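Local atomic coordinates of choline/ethanolamine kinase family protein (Mesorhizobium loti, PDB entry 3DXQ), a protein that probably phosphorylates ethanolamine or a related small alcohol, using a fold related to that of the protein kinases. Residues A[13-18]-A[74-79]; A[41-46]-A[82-87]; A[126-131]-A[201-206]; A[174-179]-A[206-211]; A[255-260]-A[272-277]. One frame throughout, in Å; residues are numbered along the deposited sequence.

Interaction 1: residues A[13-18]-A[74-79]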
# COMPACT_ATOMS: atom_id res chain seq x y z
N ALA A 13 -8.32 -5.93 -28.56
CA ALA A 13 -9.21 -4.91 -28.03
C ALA A 13 -8.59 -3.54 -28.16
O ALA A 13 -9.06 -2.75 -28.96
CB ALA A 13 -9.55 -5.19 -26.56
N ILE A 14 -7.51 -3.28 -27.41
CA ILE A 14 -6.97 -1.93 -27.34
C ILE A 14 -6.37 -1.44 -28.65
O ILE A 14 -5.35 -1.95 -29.07
CB ILE A 14 -5.90 -1.78 -26.27
CG1 ILE A 14 -6.35 -2.39 -24.95
CG2 ILE A 14 -5.60 -0.29 -26.08
CD1 ILE A 14 -5.86 -3.80 -24.73
N PRO A 15 -7.00 -0.43 -29.29
CA PRO A 15 -6.49 0.10 -30.56
C PRO A 15 -5.05 0.59 -30.49
O PRO A 15 -4.27 0.29 -31.38
CB PRO A 15 -7.44 1.26 -30.88
CG PRO A 15 -8.68 0.95 -30.14
CD PRO A 15 -8.22 0.28 -28.87
N MSE A 16 -4.69 1.31 -29.44
CA MSE A 16 -3.30 1.83 -29.32
C MSE A 16 -2.20 0.77 -29.10
O MSE A 16 -1.02 1.06 -29.29
CB MSE A 16 -3.19 2.92 -28.26
CG MSE A 16 -4.17 2.84 -27.13
SE MSE A 16 -3.55 3.82 -25.59
CE MSE A 16 -2.13 4.84 -26.29
N LEU A 17 -2.58 -0.44 -28.69
CA LEU A 17 -1.62 -1.53 -28.61
C LEU A 17 -1.77 -2.53 -29.77
O LEU A 17 -0.82 -3.23 -30.09
CB LEU A 17 -1.74 -2.25 -27.28
CG LEU A 17 -1.30 -1.45 -26.06
CD1 LEU A 17 -1.55 -2.25 -24.79
CD2 LEU A 17 0.16 -1.09 -26.18
N ALA A 18 -2.95 -2.59 -30.39
CA ALA A 18 -3.21 -3.54 -31.49
C ALA A 18 -2.05 -3.63 -32.48
O ALA A 18 -1.41 -2.62 -32.81
CB ALA A 18 -4.50 -3.16 -32.24
N VAL A 74 -2.72 7.58 -17.26
CA VAL A 74 -3.63 6.48 -17.55
C VAL A 74 -4.20 6.74 -18.93
O VAL A 74 -4.99 7.64 -19.12
CB VAL A 74 -4.76 6.39 -16.52
CG1 VAL A 74 -5.81 5.41 -16.97
CG2 VAL A 74 -4.21 6.01 -15.20
N LEU A 75 -3.78 5.94 -19.91
CA LEU A 75 -4.15 6.18 -21.30
C LEU A 75 -5.39 5.44 -21.75
O LEU A 75 -5.99 5.81 -22.75
CB LEU A 75 -2.99 5.80 -22.21
CG LEU A 75 -1.67 6.49 -21.84
CD1 LEU A 75 -0.56 6.03 -22.77
CD2 LEU A 75 -1.80 8.02 -21.85
N HIS A 76 -5.81 4.41 -21.02
CA HIS A 76 -6.96 3.66 -21.47
C HIS A 76 -7.48 2.74 -20.39
O HIS A 76 -6.73 2.24 -19.58
CB HIS A 76 -6.61 2.86 -22.74
CG HIS A 76 -7.79 2.25 -23.42
ND1 HIS A 76 -7.74 1.00 -24.02
CD2 HIS A 76 -9.06 2.69 -23.57
CE1 HIS A 76 -8.92 0.72 -24.53
NE2 HIS A 76 -9.74 1.72 -24.26
N VAL A 77 -8.80 2.57 -20.37
CA VAL A 77 -9.43 1.67 -19.43
C VAL A 77 -10.49 0.92 -20.21
O VAL A 77 -11.10 1.47 -21.14
CB VAL A 77 -10.06 2.41 -18.27
CG1 VAL A 77 -10.65 1.43 -17.27
CG2 VAL A 77 -9.02 3.28 -17.61
N ASP A 78 -10.69 -0.35 -19.88
CA ASP A 78 -11.65 -1.16 -20.59
C ASP A 78 -12.84 -1.37 -19.66
O ASP A 78 -12.68 -1.95 -18.58
CB ASP A 78 -11.01 -2.48 -20.99
CG ASP A 78 -11.86 -3.26 -21.98
OD1 ASP A 78 -13.02 -2.86 -22.23
OD2 ASP A 78 -11.35 -4.29 -22.51
N PRO A 79 -14.04 -0.91 -20.06
CA PRO A 79 -15.16 -1.03 -19.13
C PRO A 79 -15.75 -2.44 -19.10
O PRO A 79 -16.61 -2.71 -18.26
CB PRO A 79 -16.18 -0.02 -19.67
CG PRO A 79 -15.70 0.39 -21.02
CD PRO A 79 -14.46 -0.35 -21.36

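Interaction 2: residues A[41-46]-A[82-87]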
# COMPACT_ATOMS: atom_id res chain seq x y z
N CYS A 41 2.36 0.20 -20.89
CA CYS A 41 2.18 -0.96 -19.99
C CYS A 41 0.74 -1.41 -20.01
O CYS A 41 -0.18 -0.61 -19.90
CB CYS A 41 2.52 -0.64 -18.55
SG CYS A 41 4.19 -0.28 -18.23
N LEU A 42 0.56 -2.70 -20.16
CA LEU A 42 -0.75 -3.33 -20.16
C LEU A 42 -0.93 -3.96 -18.78
O LEU A 42 -0.07 -4.72 -18.35
CB LEU A 42 -0.78 -4.40 -21.24
CG LEU A 42 -2.10 -5.11 -21.50
CD1 LEU A 42 -3.19 -4.17 -22.00
CD2 LEU A 42 -1.86 -6.18 -22.51
N ARG A 43 -2.01 -3.61 -18.08
CA ARG A 43 -2.31 -4.18 -16.76
C ARG A 43 -3.59 -5.03 -16.80
O ARG A 43 -4.66 -4.52 -17.15
CB ARG A 43 -2.46 -3.06 -15.73
CG ARG A 43 -1.53 -1.86 -15.98
CD ARG A 43 -1.55 -0.85 -14.83
NE ARG A 43 -0.62 -1.20 -13.75
CZ ARG A 43 0.68 -0.88 -13.73
NH1 ARG A 43 1.24 -0.20 -14.74
NH2 ARG A 43 1.44 -1.25 -12.70
N ILE A 44 -3.49 -6.31 -16.46
CA ILE A 44 -4.64 -7.24 -16.47
C ILE A 44 -5.03 -7.59 -15.03
O ILE A 44 -4.16 -7.92 -14.22
CB ILE A 44 -4.32 -8.58 -17.16
CG1 ILE A 44 -3.84 -8.39 -18.61
CG2 ILE A 44 -5.56 -9.49 -17.13
CD1 ILE A 44 -4.91 -8.64 -19.65
N PRO A 45 -6.33 -7.53 -14.70
CA PRO A 45 -6.77 -7.90 -13.35
C PRO A 45 -6.73 -9.42 -13.01
O PRO A 45 -7.12 -10.27 -13.83
CB PRO A 45 -8.22 -7.39 -13.32
CG PRO A 45 -8.36 -6.50 -14.51
CD PRO A 45 -7.45 -7.06 -15.52
N GLY A 46 -6.29 -9.73 -11.79
CA GLY A 46 -6.24 -11.12 -11.30
C GLY A 46 -7.53 -11.63 -10.65
O GLY A 46 -8.12 -10.94 -9.78
N GLY A 82 -11.77 -4.29 -17.27
CA GLY A 82 -10.97 -3.61 -16.25
C GLY A 82 -9.53 -3.35 -16.70
O GLY A 82 -8.81 -2.62 -16.04
N VAL A 83 -9.13 -3.94 -17.82
CA VAL A 83 -7.77 -3.80 -18.37
C VAL A 83 -7.34 -2.33 -18.54
O VAL A 83 -8.10 -1.50 -19.05
CB VAL A 83 -7.65 -4.56 -19.69
CG1 VAL A 83 -6.40 -4.19 -20.44
CG2 VAL A 83 -7.69 -6.06 -19.42
N MSE A 84 -6.11 -2.02 -18.13
CA MSE A 84 -5.66 -0.62 -18.09
C MSE A 84 -4.32 -0.43 -18.81
O MSE A 84 -3.39 -1.22 -18.63
CB MSE A 84 -5.58 -0.16 -16.64
CG MSE A 84 -5.27 1.29 -16.44
SE MSE A 84 -4.86 1.66 -14.56
CE MSE A 84 -6.68 1.71 -13.89
N VAL A 85 -4.25 0.61 -19.64
CA VAL A 85 -3.00 0.96 -20.32
C VAL A 85 -2.41 2.23 -19.72
O VAL A 85 -3.06 3.26 -19.68
CB VAL A 85 -3.20 1.17 -21.81
CG1 VAL A 85 -1.84 1.42 -22.47
CG2 VAL A 85 -3.93 -0.02 -22.44
N THR A 86 -1.18 2.14 -19.24
CA THR A 86 -0.47 3.28 -18.71
C THR A 86 0.79 3.49 -19.53
O THR A 86 1.13 2.67 -20.36
CB THR A 86 -0.08 3.06 -17.24
OG1 THR A 86 0.74 1.89 -17.14
CG2 THR A 86 -1.32 2.86 -16.42
N ARG A 87 1.48 4.60 -19.28
CA ARG A 87 2.69 4.87 -20.00
C ARG A 87 3.83 4.25 -19.21
O ARG A 87 3.84 4.30 -17.98
CB ARG A 87 2.89 6.37 -20.21
CG ARG A 87 4.18 6.69 -20.93
CD ARG A 87 4.17 8.04 -21.64
NE ARG A 87 3.77 7.88 -23.03
CZ ARG A 87 2.60 8.22 -23.53
NH1 ARG A 87 1.64 8.75 -22.79
NH2 ARG A 87 2.38 8.02 -24.80

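Interaction 3: residues A[126-131]-A[201-206]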
# COMPACT_ATOMS: atom_id res chain seq x y z
N PHE A 126 -13.94 6.91 -2.02
CA PHE A 126 -14.23 6.10 -0.85
C PHE A 126 -13.35 6.45 0.33
O PHE A 126 -12.26 6.96 0.18
CB PHE A 126 -14.14 4.62 -1.22
CG PHE A 126 -15.09 4.22 -2.34
CD1 PHE A 126 -16.41 4.67 -2.36
CD2 PHE A 126 -14.66 3.35 -3.34
CE1 PHE A 126 -17.28 4.29 -3.39
CE2 PHE A 126 -15.54 2.96 -4.37
CZ PHE A 126 -16.83 3.43 -4.39
N ARG A 127 -13.88 6.18 1.52
CA ARG A 127 -13.24 6.47 2.78
C ARG A 127 -12.56 5.19 3.23
O ARG A 127 -13.16 4.12 3.17
CB ARG A 127 -14.31 6.93 3.78
CG ARG A 127 -13.86 7.14 5.22
CD ARG A 127 -13.08 8.42 5.40
NE ARG A 127 -12.69 8.63 6.80
CZ ARG A 127 -11.57 8.18 7.38
NH1 ARG A 127 -10.67 7.46 6.70
NH2 ARG A 127 -11.34 8.45 8.66
N PHE A 128 -11.31 5.28 3.67
CA PHE A 128 -10.59 4.11 4.17
C PHE A 128 -11.09 3.86 5.59
O PHE A 128 -11.04 4.74 6.43
CB PHE A 128 -9.08 4.37 4.15
CG PHE A 128 -8.26 3.16 4.52
CD1 PHE A 128 -7.97 2.19 3.58
CD2 PHE A 128 -7.79 3.00 5.82
CE1 PHE A 128 -7.22 1.07 3.92
CE2 PHE A 128 -7.03 1.89 6.17
CZ PHE A 128 -6.75 0.92 5.21
N GLU A 129 -11.58 2.65 5.84
CA GLU A 129 -12.18 2.30 7.14
C GLU A 129 -11.33 1.23 7.83
O GLU A 129 -11.61 0.04 7.71
CB GLU A 129 -13.62 1.79 6.95
CG GLU A 129 -14.60 2.83 6.35
CD GLU A 129 -15.03 3.89 7.35
OE1 GLU A 129 -14.82 3.67 8.56
OE2 GLU A 129 -15.57 4.93 6.93
N LEU A 130 -10.30 1.68 8.55
CA LEU A 130 -9.35 0.78 9.18
C LEU A 130 -10.00 -0.18 10.20
O LEU A 130 -9.86 -1.40 10.08
CB LEU A 130 -8.22 1.57 9.83
CG LEU A 130 -7.22 0.79 10.70
CD1 LEU A 130 -6.69 -0.47 9.99
CD2 LEU A 130 -6.07 1.72 11.09
N PHE A 131 -10.72 0.38 11.16
CA PHE A 131 -11.32 -0.42 12.21
C PHE A 131 -12.61 -1.10 11.83
O PHE A 131 -13.01 -2.08 12.48
CB PHE A 131 -11.50 0.42 13.46
CG PHE A 131 -10.20 0.85 14.03
CD1 PHE A 131 -9.44 -0.04 14.78
CD2 PHE A 131 -9.69 2.10 13.74
CE1 PHE A 131 -8.21 0.33 15.27
CE2 PHE A 131 -8.45 2.48 14.25
CZ PHE A 131 -7.71 1.59 15.01
N GLY A 201 -8.13 5.57 -1.14
CA GLY A 201 -9.25 6.16 -0.39
C GLY A 201 -8.82 7.39 0.43
O GLY A 201 -7.62 7.70 0.54
N MSE A 202 -9.79 8.11 0.98
CA MSE A 202 -9.50 9.21 1.87
C MSE A 202 -9.09 8.51 3.17
O MSE A 202 -9.71 7.51 3.54
CB MSE A 202 -10.73 10.09 2.10
CG MSE A 202 -11.31 10.69 0.84
SE MSE A 202 -9.93 11.60 -0.22
CE MSE A 202 -9.47 13.04 1.09
N ASN A 203 -8.04 9.02 3.83
CA ASN A 203 -7.48 8.39 4.99
C ASN A 203 -6.58 9.38 5.75
O ASN A 203 -6.34 10.51 5.30
CB ASN A 203 -6.65 7.18 4.54
CG ASN A 203 -6.36 6.18 5.66
OD1 ASN A 203 -6.76 6.37 6.80
ND2 ASN A 203 -5.64 5.12 5.32
N ASP A 204 -6.13 8.96 6.93
CA ASP A 204 -5.11 9.68 7.69
C ASP A 204 -3.82 9.53 6.89
O ASP A 204 -3.33 8.42 6.75
CB ASP A 204 -4.96 9.04 9.06
CG ASP A 204 -3.99 9.77 9.95
OD1 ASP A 204 -3.22 10.62 9.46
OD2 ASP A 204 -4.01 9.44 11.17
N PRO A 205 -3.28 10.65 6.36
CA PRO A 205 -2.10 10.61 5.52
C PRO A 205 -0.96 9.78 6.09
O PRO A 205 -0.21 9.18 5.32
CB PRO A 205 -1.67 12.09 5.45
CG PRO A 205 -2.43 12.78 6.51
CD PRO A 205 -3.71 12.04 6.59
N LEU A 206 -0.83 9.75 7.41
CA LEU A 206 0.25 8.99 8.04
C LEU A 206 0.06 7.47 7.99
O LEU A 206 0.95 6.71 8.40
CB LEU A 206 0.50 9.47 9.49
CG LEU A 206 0.88 10.94 9.57
CD1 LEU A 206 1.47 11.29 10.91
CD2 LEU A 206 1.82 11.35 8.41

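Interaction 4: residues A[174-179]-A[206-211]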
# COMPACT_ATOMS: atom_id res chain seq x y z
N ALA A 174 -6.65 12.86 3.88
CA ALA A 174 -5.98 13.09 2.62
C ALA A 174 -6.25 11.93 1.66
O ALA A 174 -6.58 10.81 2.10
CB ALA A 174 -4.48 13.23 2.88
N ALA A 175 -6.12 12.22 0.36
CA ALA A 175 -6.16 11.20 -0.68
C ALA A 175 -4.96 10.26 -0.55
O ALA A 175 -3.87 10.59 -0.97
CB ALA A 175 -6.16 11.87 -2.06
N CYS A 176 -5.16 9.08 0.03
CA CYS A 176 -4.07 8.15 0.30
C CYS A 176 -4.06 6.91 -0.57
O CYS A 176 -5.10 6.39 -0.95
CB CYS A 176 -4.13 7.73 1.76
SG CYS A 176 -3.93 9.10 2.89
N HIS A 177 -2.86 6.43 -0.86
CA HIS A 177 -2.69 5.22 -1.65
C HIS A 177 -3.17 3.99 -0.88
O HIS A 177 -3.75 3.10 -1.49
CB HIS A 177 -1.23 5.04 -2.01
CG HIS A 177 -0.97 3.84 -2.85
ND1 HIS A 177 -0.92 2.57 -2.32
CD2 HIS A 177 -0.74 3.71 -4.18
CE1 HIS A 177 -0.68 1.70 -3.30
NE2 HIS A 177 -0.57 2.37 -4.43
N CYS A 178 -2.87 3.93 0.42
CA CYS A 178 -3.38 2.89 1.33
C CYS A 178 -2.74 1.50 1.30
O CYS A 178 -2.89 0.75 2.26
CB CYS A 178 -4.89 2.74 1.20
SG CYS A 178 -5.75 4.22 1.71
N ASP A 179 -2.05 1.14 0.23
CA ASP A 179 -1.31 -0.11 0.20
C ASP A 179 0.02 0.10 -0.50
O ASP A 179 0.30 -0.55 -1.51
CB ASP A 179 -2.12 -1.21 -0.50
CG ASP A 179 -1.46 -2.59 -0.39
OD1 ASP A 179 -0.97 -2.95 0.71
OD2 ASP A 179 -1.45 -3.31 -1.41
N LEU A 206 -0.83 9.75 7.41
CA LEU A 206 0.25 8.99 8.04
C LEU A 206 0.06 7.47 7.99
O LEU A 206 0.95 6.71 8.40
CB LEU A 206 0.50 9.47 9.49
CG LEU A 206 0.88 10.94 9.57
CD1 LEU A 206 1.47 11.29 10.91
CD2 LEU A 206 1.82 11.35 8.41
N TRP A 207 -1.09 7.02 7.50
CA TRP A 207 -1.26 5.59 7.31
C TRP A 207 -0.32 5.13 6.20
O TRP A 207 0.28 4.05 6.30
CB TRP A 207 -2.69 5.23 6.91
CG TRP A 207 -2.76 3.89 6.32
CD1 TRP A 207 -2.57 3.57 5.01
CD2 TRP A 207 -3.02 2.67 7.01
NE1 TRP A 207 -2.70 2.21 4.84
CE2 TRP A 207 -2.98 1.63 6.05
CE3 TRP A 207 -3.28 2.35 8.34
CZ2 TRP A 207 -3.20 0.31 6.38
CZ3 TRP A 207 -3.50 1.03 8.67
CH2 TRP A 207 -3.45 0.02 7.69
N ASP A 208 -0.22 5.94 5.15
CA ASP A 208 0.66 5.65 4.02
C ASP A 208 2.10 5.52 4.46
O ASP A 208 2.80 4.57 4.05
CB ASP A 208 0.54 6.75 2.94
CG ASP A 208 -0.66 6.54 2.00
OD1 ASP A 208 -1.37 5.50 2.13
OD2 ASP A 208 -0.87 7.41 1.12
N LEU A 209 2.55 6.47 5.28
CA LEU A 209 3.93 6.45 5.81
C LEU A 209 4.15 5.21 6.66
O LEU A 209 5.16 4.53 6.50
CB LEU A 209 4.27 7.72 6.60
CG LEU A 209 4.66 8.92 5.70
CD1 LEU A 209 3.52 9.39 4.79
CD2 LEU A 209 5.16 10.11 6.50
N GLY A 210 3.20 4.90 7.53
CA GLY A 210 3.35 3.72 8.40
C GLY A 210 3.37 2.43 7.60
O GLY A 210 4.15 1.50 7.90
N ASP A 211 2.53 2.37 6.58
CA ASP A 211 2.41 1.17 5.76
C ASP A 211 3.68 0.90 4.99
O ASP A 211 4.20 -0.22 4.99
CB ASP A 211 1.23 1.30 4.81
CG ASP A 211 0.79 -0.03 4.20
OD1 ASP A 211 1.58 -0.73 3.54
OD2 ASP A 211 -0.39 -0.36 4.34

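Interaction 5: residues A[255-260]-A[272-277]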
# COMPACT_ATOMS: atom_id res chain seq x y z
N THR A 255 -2.55 -9.35 8.99
CA THR A 255 -2.49 -10.61 9.74
C THR A 255 -3.85 -11.30 9.74
O THR A 255 -3.96 -12.47 9.39
CB THR A 255 -2.07 -10.38 11.19
OG1 THR A 255 -0.68 -10.03 11.22
CG2 THR A 255 -2.29 -11.63 12.03
N LEU A 256 -4.89 -10.56 10.13
CA LEU A 256 -6.26 -11.08 10.18
C LEU A 256 -6.76 -11.53 8.81
O LEU A 256 -7.41 -12.56 8.69
CB LEU A 256 -7.21 -10.02 10.75
CG LEU A 256 -7.00 -9.63 12.21
CD1 LEU A 256 -7.95 -8.50 12.59
CD2 LEU A 256 -7.21 -10.81 13.13
N TRP A 257 -6.46 -10.74 7.78
CA TRP A 257 -6.78 -11.10 6.39
C TRP A 257 -6.14 -12.43 5.98
O TRP A 257 -6.79 -13.27 5.33
CB TRP A 257 -6.27 -10.01 5.45
CG TRP A 257 -6.43 -10.32 4.02
CD1 TRP A 257 -7.52 -10.07 3.24
CD2 TRP A 257 -5.44 -10.90 3.15
NE1 TRP A 257 -7.28 -10.47 1.95
CE2 TRP A 257 -6.01 -10.98 1.86
CE3 TRP A 257 -4.13 -11.36 3.34
CZ2 TRP A 257 -5.32 -11.50 0.76
CZ3 TRP A 257 -3.44 -11.89 2.24
CH2 TRP A 257 -4.03 -11.96 0.97
N GLY A 258 -4.87 -12.60 6.35
CA GLY A 258 -4.10 -13.81 6.06
C GLY A 258 -4.66 -15.05 6.75
O GLY A 258 -4.60 -16.15 6.20
N LEU A 259 -5.18 -14.87 7.96
CA LEU A 259 -5.86 -15.97 8.67
C LEU A 259 -7.15 -16.37 7.92
O LEU A 259 -7.48 -17.56 7.84
CB LEU A 259 -6.15 -15.61 10.13
CG LEU A 259 -5.00 -15.88 11.12
CD1 LEU A 259 -3.72 -15.24 10.67
CD2 LEU A 259 -5.34 -15.42 12.53
N ILE A 260 -7.84 -15.38 7.36
CA ILE A 260 -9.05 -15.63 6.56
C ILE A 260 -8.71 -16.45 5.30
O ILE A 260 -9.46 -17.35 4.92
CB ILE A 260 -9.80 -14.28 6.22
CG1 ILE A 260 -10.33 -13.62 7.50
CG2 ILE A 260 -10.92 -14.47 5.19
CD1 ILE A 260 -11.30 -14.43 8.30
N ARG A 272 -0.55 -19.68 6.62
CA ARG A 272 -0.18 -20.02 8.00
C ARG A 272 1.18 -19.40 8.38
O ARG A 272 1.43 -19.17 9.56
CB ARG A 272 -0.13 -21.54 8.21
N ALA A 273 2.03 -19.15 7.38
CA ALA A 273 3.32 -18.47 7.55
C ALA A 273 3.16 -16.95 7.54
O ALA A 273 3.45 -16.30 8.53
CB ALA A 273 4.31 -18.91 6.47
N TYR A 274 2.72 -16.40 6.40
CA TYR A 274 2.50 -14.95 6.18
C TYR A 274 1.85 -14.30 7.39
O TYR A 274 2.35 -13.30 7.93
CB TYR A 274 1.60 -14.75 4.96
CG TYR A 274 1.29 -13.32 4.55
CD1 TYR A 274 0.22 -12.64 5.12
CD2 TYR A 274 2.03 -12.68 3.56
CE1 TYR A 274 -0.08 -11.34 4.74
CE2 TYR A 274 1.72 -11.37 3.16
CZ TYR A 274 0.67 -10.71 3.75
OH TYR A 274 0.37 -9.43 3.35
N ALA A 275 0.75 -14.89 7.83
CA ALA A 275 0.01 -14.43 9.00
C ALA A 275 0.88 -14.40 10.27
O ALA A 275 0.94 -13.38 10.96
CB ALA A 275 -1.18 -15.32 9.23
N ASP A 276 1.56 -15.51 10.56
CA ASP A 276 2.41 -15.60 11.76
C ASP A 276 3.54 -14.59 11.76
O ASP A 276 3.94 -14.09 12.82
CB ASP A 276 3.01 -17.01 11.90
CG ASP A 276 2.00 -18.04 12.37
OD1 ASP A 276 0.95 -17.64 12.90
OD2 ASP A 276 2.27 -19.25 12.22
N GLY A 277 4.06 -14.29 10.58
CA GLY A 277 5.16 -13.34 10.44
C GLY A 277 4.72 -11.95 10.85
O GLY A 277 5.26 -11.39 11.82

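Interaction 1: residues A[13-18]-A[74-79]
I14 lays its branched side chain against the imidazole of H76, and this meeting is one of the two that make up the contact between residues 13-18 and the strand at 74-77. With chi1 at -47°, CG1 of I14 sits beside its own backbone N and CG2 stands anti to it, and both branches come to the ND1 side of the ring. The methyl CG2 of I14 comes obliquely to within 3.2 Å of H76 ND1. CG1 of I14 arrives in the ring plane, at the edge, 3.8 Å from the same H76 ND1. H76 meets these branches because its CG swings anti to the backbone N (chi1 -170°), which carries the ring across to the loop. P15 adds a looser touch, its CD lying 4.4 Å from H76 CE1.

A second, wholly apolar meeting involves the selenomethionine M16 and L75, whose side chains cross at about a right angle. SE of M16 rests 4.0 Å from L75 CB, and CE of M16 reaches L75 CD1 at 4.0 Å. Were an alanine here instead of I14, both branches beside the imidazole would be lost and H76 would probably be freer to turn, with a gap opened beside it.

A classic beta bulge opposite V85 sets L75 and H76, neighbours in sequence, against the same residue of strand 84-87. The loop that follows helix 3-10 packs beside edge strand 74-77, and I14 and L17 also touch L42 on strand 40-45 and V85 on strand 84-87.

Interaction 2: residues A[41-46]-A[82-87]
L42 and V83 meet at the apolar centre, CD1 of L42 lying 3.6 Å from V83 CG1. The other methyl of V83, CG2, turns to the far end of the strand, where it lies 3.8 Å from I44 CD1 and 4.0 Å from P45 CD. The I44 and V83 side chains extend alongside each other in one direction, whereas the P45 ring crosses V83 at about a right angle.

Further out, the backbones pair as antiparallel strands. C41 with T86 and R43 with M84 are hydrogen-bonded pairs, while L42 with V85 between them is a non-hydrogen-bonded pair. The bond from C41 N to T86 O, 2.8 Å long, is nearly straight at 174°.

On the sheet face that bears C41, R43, M84 and T86, the contact turns polar. R43 bends at chi3 (86°), which turns its guanidinium so that its edge faces T86, and NH1 of R43 donates to T86 OG1 at 3.2 Å, with the oxygen near the guanidinium plane. CD of R43 meanwhile passes 4.2 Å from the selenium of M84.

Both strands are interior members of the five-stranded antiparallel sheet of the kinase-like N-terminal lobe. Strand 32-37 flanks 40-45, strand 74-77 flanks 84-87, and helix 55-67 touches P45 and M84.

Interaction 3: residues A[126-131]-A[201-206]
The ring of F128 and the side-chain amide of N203 lie with their planes only 27° apart, and the amide approaches the ring obliquely. ND2 of N203 comes nearest, 3.1 Å from F128 CD2. F128 places its ring there because CG stands anti to the backbone N (chi1 -174°). The same ring also meets W207 of helix 206-215, their planes at about 45°. The R127 guanidinium has M202 O at its edge, near its plane, and NH1 of R127 makes a weak bond to that oxygen at 3.3 Å.

The backbones make a single bridge. M202 N donates to F126 O at 2.8 Å, and F128 N donates to M202 O at 2.7 Å, nearly in line with the carbonyl. Beyond the bridge, N203 OD1 takes a bond from D204 N at 2.7 Å, the donor standing above the amide's carbonyl plane. D204 OD1 in turn accepts from L206 N, a capping bond where the chain turns into helix 206-215, and it is also salt-bridged to R242.

Chemically, M202 O is gripped by one firm and one weak donor, while N203 spends its oxygen on the backbone N of D204 and its nitrogen lies beside an aromatic ring. The polar bonds of N203 and D204 are consistent with a well-defined turn into helix 206-215, while F128 packs against N203.

Interaction 4: residues A[174-179]-A[206-211]
D208 reaches from helix 206-215 to the backbone of H177 and C178, so its side chain is the one to follow. From CB, chi1 of -82° sets CG beside its own backbone N and turns the carboxylate toward the end of strand 174-176. CG of D208 lies 3.7 Å from C176 CB. D208 OD1 accepts from C178 N at 2.8 Å, met on the syn side and slightly out of plane. D208 OD2 uses its syn lone pair for H177 N, 3.0 Å away, and takes a further bond from H118.

From the neighbouring position on the helix, W207 NE1 donates to C178 O at 3.0 Å, nearly straight at 166°. The carbonyl oxygen lies in the indole plane, although the donor stands above the carbonyl plane. The H177 ring is held at both nitrogens: H177 ND1 accepts from D179 N at 3.1 Å, and NE2 bonds V195 O.

With a leucine in place of D208, two successive backbone amides and H118 would probably be left without their acceptor in a buried setting. The HxD sequence is consistent with the catalytic loop of the protein-kinase clan, where an aspartate of a later helix likewise bonds to the loop backbone. Three donors around one buried carboxylate would be expected to favour its charged form, and it is likely to be one of several groups that hold the loop's shape.

Interaction 5: residues A[255-260]-A[272-277]
W257 and Y274 mark one flank of an antiparallel helical hairpin, formed by helices 237-263 and 271-287, which follow each other in the chain. The short segments run at 162° to one another, and their axes come within 8.2 Å.

Of the aromatic contacts, W257 offers the edge of its indole: CZ3 of W257 lies 4.2 Å from Y274 CE1, close to the indole plane. With chi1 near 175°, W257 has its CG anti to the backbone N, which carries the six-membered ring toward the partner helix. Its other neighbours include W254, met edge-to-face, and Y137 of helix 130-141.

The close approach is consistent with the small residues G258 and A275 at the interface. T255 and A275 have the nearest CA atoms of the two segments, 4.6 Å apart, and A275 CB lies 4.3 Å from the backbone C of G258. A CB at G258 would point toward the partner helix. The end of L259 also comes near A275, though its modelled position there is doubtful.

Polar groups are served mainly within their own helices. Y274 OH is hydrogen-bonded to R278 one turn on, and the T255 hydroxyl to D251 O one turn back. Across the interface, T255 OG1 and A275 O are simply neighbours at 3.7 Å.

The five contacts follow the two-lobed plan of a kinase-like fold. Interactions 1 and 2 come first along the chain, their segments alternating, and they touch: with centres 8 Å apart, they share the N-terminal five-stranded sheet. Interactions 3 and 4 form a second interlocked pair, also 8 Å apart, in the probable catalytic-loop region, where strands 174-176 and 201-203 pair and L206 is common to both. Between the two pairs, centres lie 23 to 30 Å apart without contact. Interaction 5 comes last, its centre about 21 Å from that of interaction 4. Interactions 3 to 5 lie in the other lobe, where helix 237-263 carries interaction 5 and also packs against residues of interactions 3 and 4.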